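Local coordinates for putative cell wall hydrolase phosphatase-associated protein (Clostridioides difficile, PDB 7CFL), which probably acts as a cysteine-type peptidase that cuts cell wall peptides, this chain being the catalytic domain of the autolysin, at residues H96-S110 against T118-R130. Sequence-based numbering, arbitrary orientation. Where two conformers were deposited one is given.
Sequences HVGIYIGNGDMIHAS and TISNINSSYYSSR
Strands 105-110 and 118-121 pair as an antiparallel beta hairpin at one edge of the six-stranded sheet of this NlpC/P60 domain, followed by a short, weakly bonded helix at about 125-128 whose Tyr127 packs against Met106 and His108. Four backbone bonds join Met106 to Ser120 and His108 to Thr118, with Met106 N to Ser120 O at 2.7 Å and nearly straight. Beyond the last pair, Ile122 N still reaches Gly104 O (2.7 Å). The Asn121 amide fixes this end: its ND2 binds Asn103 O on a lone pair and meets Asp105 OD1 from above the carboxylate plane. OD1 of the same amide takes Asn123 N, an Asx turn, so the side chain ties the type I' turn 102-105 to the type I turn 121-124 that leads into the helix.

On the other side of the strands, Met106 turns CG between its backbone N and carbonyl carbon (chi1 57°) and runs extended from there. Its CE ends over one face of the Tyr127 ring, a CH-pi contact 3.8 Å from the centroid, while also lying over the centre of the His108 ring; SD packs on Ile122 CG2. The two rings stand almost perpendicular, planes at 83°. Cys41, in helix 41-53, touches His96; NlpC/P60 peptidases use a Cys-His pair completed by a third polar residue, often a second histidine, and Cys41, His96 and His108 are placed like such a triad, so His108 probably orients His96. In one of two His96 conformers, His96 NE2 bonds His108 ND1 at 2.8 Å; His108 NE2 bonds Ser120 OG, also at 2.8 Å, in the ring plane.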
loop_
_atom_site.group_PDB
_atom_site.type_symbol
_atom_site.label_atom_id
_atom_site.label_comp_id
_atom_site.label_asym_id
_atom_site.label_seq_id
_atom_site.Cartn_x
_atom_site.Cartn_y
_atom_site.Cartn_z
ATOM N N HIS A 96 2.176 2.280 7.597
ATOM C CA HIS A 96 1.177 2.315 6.497
ATOM C C HIS A 96 1.841 1.931 5.174
ATOM O O HIS A 96 3.083 2.090 5.007
ATOM C CB HIS A 96 0.474 3.682 6.443
ATOM C CG HIS A 96 -0.789 3.677 5.646
ATOM N ND1 HIS A 96 -1.935 2.977 6.050
ATOM C CD2 HIS A 96 -1.086 4.257 4.464
ATOM C CE1 HIS A 96 -2.877 3.162 5.150
ATOM N NE2 HIS A 96 -2.377 3.942 4.157
ATOM N N VAL A 97 1.046 1.407 4.261
ATOM C CA VAL A 97 1.511 0.932 2.930
ATOM C C VAL A 97 0.345 1.076 1.963
ATOM O O VAL A 97 -0.822 0.781 2.347
ATOM C CB VAL A 97 2.015 -0.529 2.979
ATOM C CG1 VAL A 97 0.963 -1.524 3.484
ATOM C CG2 VAL A 97 2.520 -1.019 1.648
ATOM N N GLY A 98 0.665 1.396 0.727
ATOM C CA GLY A 98 -0.241 1.456 -0.422
ATOM C C GLY A 98 0.438 0.881 -1.639
ATOM O O GLY A 98 1.668 0.619 -1.580
ATOM N N ILE A 99 -0.329 0.665 -2.695
ATOM C CA ILE A 99 0.165 0.152 -3.999
ATOM C C ILE A 99 0.185 1.339 -4.940
ATOM O O ILE A 99 -0.844 1.958 -5.165
ATOM C CB ILE A 99 -0.698 -0.997 -4.564
ATOM C CG1 ILE A 99 -0.788 -2.163 -3.579
ATOM C CG2 ILE A 99 -0.208 -1.434 -5.932
ATOM C CD1 ILE A 99 -1.800 -3.226 -3.953
ATOM N N TYR A 100 1.369 1.692 -5.408
ATOM C CA TYR A 100 1.479 2.797 -6.383
ATOM C C TYR A 100 0.780 2.448 -7.711
ATOM O O TYR A 100 0.977 1.324 -8.278
ATOM C CB TYR A 100 2.953 3.141 -6.538
ATOM C CG TYR A 100 3.160 4.419 -7.306
ATOM C CD1 TYR A 100 2.917 5.638 -6.696
ATOM C CD2 TYR A 100 3.521 4.417 -8.654
ATOM C CE1 TYR A 100 3.143 6.846 -7.362
ATOM C CE2 TYR A 100 3.703 5.616 -9.339
ATOM C CZ TYR A 100 3.478 6.825 -8.705
ATOM O OH TYR A 100 3.622 8.014 -9.377
ATOM N N ILE A 101 0.034 3.425 -8.249
ATOM C CA ILE A 101 -0.683 3.263 -9.545
ATOM C C ILE A 101 -0.053 4.193 -10.576
ATOM O O ILE A 101 0.378 3.699 -11.660
ATOM C CB ILE A 101 -2.227 3.303 -9.374
ATOM C CG1 ILE A 101 -2.830 4.590 -8.811
ATOM C CG2 ILE A 101 -2.616 2.141 -8.478
ATOM C CD1 ILE A 101 -4.284 4.429 -8.363
ATOM N N GLY A 102 0.131 5.449 -10.235
ATOM C CA GLY A 102 0.846 6.371 -11.139
ATOM C C GLY A 102 0.311 7.758 -10.963
ATOM O O GLY A 102 -0.775 7.892 -10.357
ATOM N N ASN A 103 1.042 8.770 -11.435
ATOM C CA ASN A 103 0.586 10.174 -11.283
ATOM C C ASN A 103 0.499 10.536 -9.790
ATOM O O ASN A 103 -0.332 11.413 -9.463
ATOM C CB ASN A 103 -0.751 10.374 -12.002
ATOM C CG ASN A 103 -0.597 10.197 -13.498
ATOM O OD1 ASN A 103 -1.087 9.231 -14.082
ATOM N ND2 ASN A 103 0.136 11.110 -14.111
ATOM N N GLY A 104 1.313 9.895 -8.926
ATOM C CA GLY A 104 1.311 10.098 -7.461
ATOM C C GLY A 104 0.246 9.293 -6.733
ATOM O O GLY A 104 0.329 9.249 -5.508
ATOM N N ASP A 105 -0.687 8.695 -7.466
ATOM C CA ASP A 105 -1.855 7.990 -6.874
ATOM C C ASP A 105 -1.399 6.649 -6.288
ATOM O O ASP A 105 -0.579 5.950 -6.909
ATOM C CB ASP A 105 -2.957 7.823 -7.916
ATOM C CG ASP A 105 -3.798 9.068 -8.145
ATOM O OD1 ASP A 105 -3.771 9.972 -7.294
ATOM O OD2 ASP A 105 -4.447 9.140 -9.184
ATOM N N MET A 106 -1.940 6.274 -5.125
ATOM C CA MET A 106 -1.824 4.889 -4.635
ATOM C C MET A 106 -3.221 4.402 -4.250
ATOM O O MET A 106 -4.070 5.234 -3.868
ATOM C CB MET A 106 -0.928 4.771 -3.400
ATOM C CG MET A 106 -1.379 5.651 -2.220
ATOM S SD MET A 106 -0.365 5.361 -0.788
ATOM C CE MET A 106 -1.030 6.545 0.364
ATOM N N ILE A 107 -3.401 3.109 -4.364
ATOM C CA ILE A 107 -4.609 2.458 -3.786
ATOM C C ILE A 107 -4.212 1.856 -2.434
ATOM O O ILE A 107 -3.168 1.230 -2.335
ATOM C CB ILE A 107 -5.245 1.459 -4.756
ATOM C CG1 ILE A 107 -6.586 0.896 -4.210
ATOM C CG2 ILE A 107 -4.291 0.326 -5.078
ATOM C CD1 ILE A 107 -7.445 0.323 -5.306
ATOM N N HIS A 108 -5.106 1.940 -1.433
ATOM C CA HIS A 108 -4.759 1.488 -0.066
ATOM C C HIS A 108 -6.025 1.316 0.753
ATOM O O HIS A 108 -7.059 1.908 0.411
ATOM C CB HIS A 108 -3.758 2.424 0.639
ATOM C CG HIS A 108 -4.220 3.826 0.830
ATOM N ND1 HIS A 108 -4.005 4.526 2.008
ATOM C CD2 HIS A 108 -4.936 4.649 0.039
ATOM C CE1 HIS A 108 -4.523 5.729 1.902
ATOM N NE2 HIS A 108 -5.097 5.830 0.710
ATOM N N ALA A 109 -5.854 0.651 1.871
ATOM C CA ALA A 109 -6.937 0.486 2.858
ATOM C C ALA A 109 -6.725 1.619 3.880
ATOM O O ALA A 109 -5.829 1.495 4.746
ATOM C CB ALA A 109 -6.795 -0.858 3.450
ATOM N N SER A 110 -7.436 2.732 3.742
ATOM C CA SER A 110 -7.158 3.957 4.524
ATOM C C SER A 110 -7.856 3.840 5.876
ATOM O O SER A 110 -9.091 3.731 5.887
ATOM C CB SER A 110 -7.581 5.194 3.806
ATOM O OG SER A 110 -7.649 6.265 4.723
ATOM N N THR A 118 -9.437 2.916 -0.902
ATOM C CA THR A 118 -9.649 4.204 -1.586
ATOM C C THR A 118 -8.351 4.533 -2.310
ATOM O O THR A 118 -7.356 3.785 -2.164
ATOM C CB THR A 118 -10.039 5.337 -0.625
ATOM O OG1 THR A 118 -10.467 6.450 -1.409
ATOM C CG2 THR A 118 -8.920 5.795 0.288
ATOM N N ILE A 119 -8.401 5.646 -3.012
ATOM C CA ILE A 119 -7.224 6.164 -3.766
ATOM C C ILE A 119 -6.837 7.523 -3.176
ATOM O O ILE A 119 -7.733 8.389 -3.002
ATOM C CB ILE A 119 -7.554 6.208 -5.265
ATOM C CG1 ILE A 119 -7.598 4.796 -5.858
ATOM C CG2 ILE A 119 -6.556 7.093 -6.007
ATOM C CD1 ILE A 119 -8.269 4.719 -7.202
ATOM N N SER A 120 -5.542 7.709 -2.914
ATOM C CA SER A 120 -4.960 8.945 -2.342
ATOM C C SER A 120 -3.658 9.218 -3.097
ATOM O O SER A 120 -3.161 8.280 -3.765
ATOM C CB SER A 120 -4.685 8.842 -0.872
ATOM O OG SER A 120 -5.808 8.356 -0.164
ATOM N N ASN A 121 -3.184 10.457 -3.017
ATOM C CA ASN A 121 -1.981 10.936 -3.737
ATOM C C ASN A 121 -0.809 11.060 -2.743
ATOM O O ASN A 121 -0.894 11.799 -1.763
ATOM C CB ASN A 121 -2.296 12.223 -4.496
ATOM C CG ASN A 121 -1.282 12.447 -5.587
ATOM O OD1 ASN A 121 -0.160 12.831 -5.289
ATOM N ND2 ASN A 121 -1.648 12.110 -6.819
ATOM N N ILE A 122 0.296 10.382 -3.013
ATOM C CA ILE A 122 1.494 10.406 -2.120
ATOM C C ILE A 122 2.108 11.825 -2.093
ATOM O O ILE A 122 2.907 12.070 -1.177
ATOM C CB ILE A 122 2.492 9.304 -2.538
ATOM C CG1 ILE A 122 3.299 9.681 -3.785
ATOM C CG2 ILE A 122 1.779 7.954 -2.691
ATOM C CD1 ILE A 122 4.290 8.639 -4.203
ATOM N N ASN A 123 1.734 12.730 -3.013
ATOM C CA ASN A 123 2.288 14.107 -3.103
ATOM C C ASN A 123 1.412 15.086 -2.319
ATOM O O ASN A 123 1.842 16.252 -2.147
ATOM C CB ASN A 123 2.471 14.580 -4.547
ATOM C CG ASN A 123 3.396 13.679 -5.331
ATOM O OD1 ASN A 123 4.509 13.401 -4.886
ATOM N ND2 ASN A 123 2.955 13.246 -6.508
ATOM N N SER A 124 0.245 14.650 -1.845
ATOM C CA SER A 124 -0.648 15.470 -0.992
ATOM C C SER A 124 0.127 15.849 0.274
ATOM O O SER A 124 1.018 15.073 0.680
ATOM C CB SER A 124 -1.916 14.741 -0.661
ATOM O OG SER A 124 -1.639 13.760 0.315
ATOM N N SER A 125 -0.198 16.991 0.875
ATOM C CA SER A 125 0.484 17.514 2.085
ATOM C C SER A 125 0.521 16.423 3.162
ATOM O O SER A 125 1.595 16.245 3.773
ATOM C CB SER A 125 -0.148 18.790 2.588
ATOM O OG SER A 125 -1.494 18.584 2.993
ATOM N N TYR A 126 -0.581 15.685 3.345
ATOM C CA TYR A 126 -0.709 14.659 4.410
ATOM C C TYR A 126 0.331 13.547 4.212
ATOM O O TYR A 126 1.125 13.310 5.156
ATOM C CB TYR A 126 -2.133 14.101 4.506
ATOM C CG TYR A 126 -2.343 13.151 5.662
ATOM C CD1 TYR A 126 -1.783 13.400 6.910
ATOM C CD2 TYR A 126 -3.116 12.004 5.522
ATOM C CE1 TYR A 126 -1.969 12.538 7.977
ATOM C CE2 TYR A 126 -3.316 11.129 6.582
ATOM C CZ TYR A 126 -2.739 11.398 7.813
ATOM O OH TYR A 126 -2.922 10.551 8.865
ATOM N N TYR A 127 0.358 12.891 3.048
ATOM C CA TYR A 127 1.227 11.699 2.830
ATOM C C TYR A 127 2.693 12.097 2.584
ATOM O O TYR A 127 3.573 11.384 3.088
ATOM C CB TYR A 127 0.661 10.781 1.746
ATOM C CG TYR A 127 -0.659 10.160 2.139
ATOM C CD1 TYR A 127 -0.736 9.069 2.993
ATOM C CD2 TYR A 127 -1.841 10.693 1.672
ATOM C CE1 TYR A 127 -1.956 8.516 3.350
ATOM C CE2 TYR A 127 -3.072 10.160 2.024
ATOM C CZ TYR A 127 -3.130 9.072 2.874
ATOM O OH TYR A 127 -4.345 8.553 3.232
ATOM N N SER A 128 2.961 13.179 1.856
ATOM C CA SER A 128 4.321 13.456 1.321
ATOM C C SER A 128 5.374 13.479 2.450
ATOM O O SER A 128 6.428 12.821 2.308
ATOM C CB SER A 128 4.351 14.726 0.513
ATOM O OG SER A 128 5.574 14.813 -0.201
ATOM N N SER A 129 5.115 14.184 3.554
ATOM C CA SER A 129 6.070 14.320 4.692
ATOM C C SER A 129 6.261 12.984 5.444
ATOM O O SER A 129 7.297 12.825 6.114
ATOM C CB SER A 129 5.652 15.444 5.621
ATOM O OG SER A 129 4.469 15.117 6.338
ATOM N N ARG A 130 5.315 12.042 5.329
ATOM C CA ARG A 130 5.344 10.739 6.048
ATOM C C ARG A 130 5.980 9.634 5.188
ATOM O O ARG A 130 6.266 8.540 5.736
ATOM C CB ARG A 130 3.920 10.353 6.454
ATOM C CG ARG A 130 3.273 11.320 7.434
ATOM C CD ARG A 130 1.767 11.154 7.478
ATOM N NE ARG A 130 1.422 9.832 7.955
ATOM C CZ ARG A 130 0.441 9.056 7.486
ATOM N NH1 ARG A 130 -0.327 9.449 6.476
ATOM N NH2 ARG A 130 0.238 7.866 8.028
#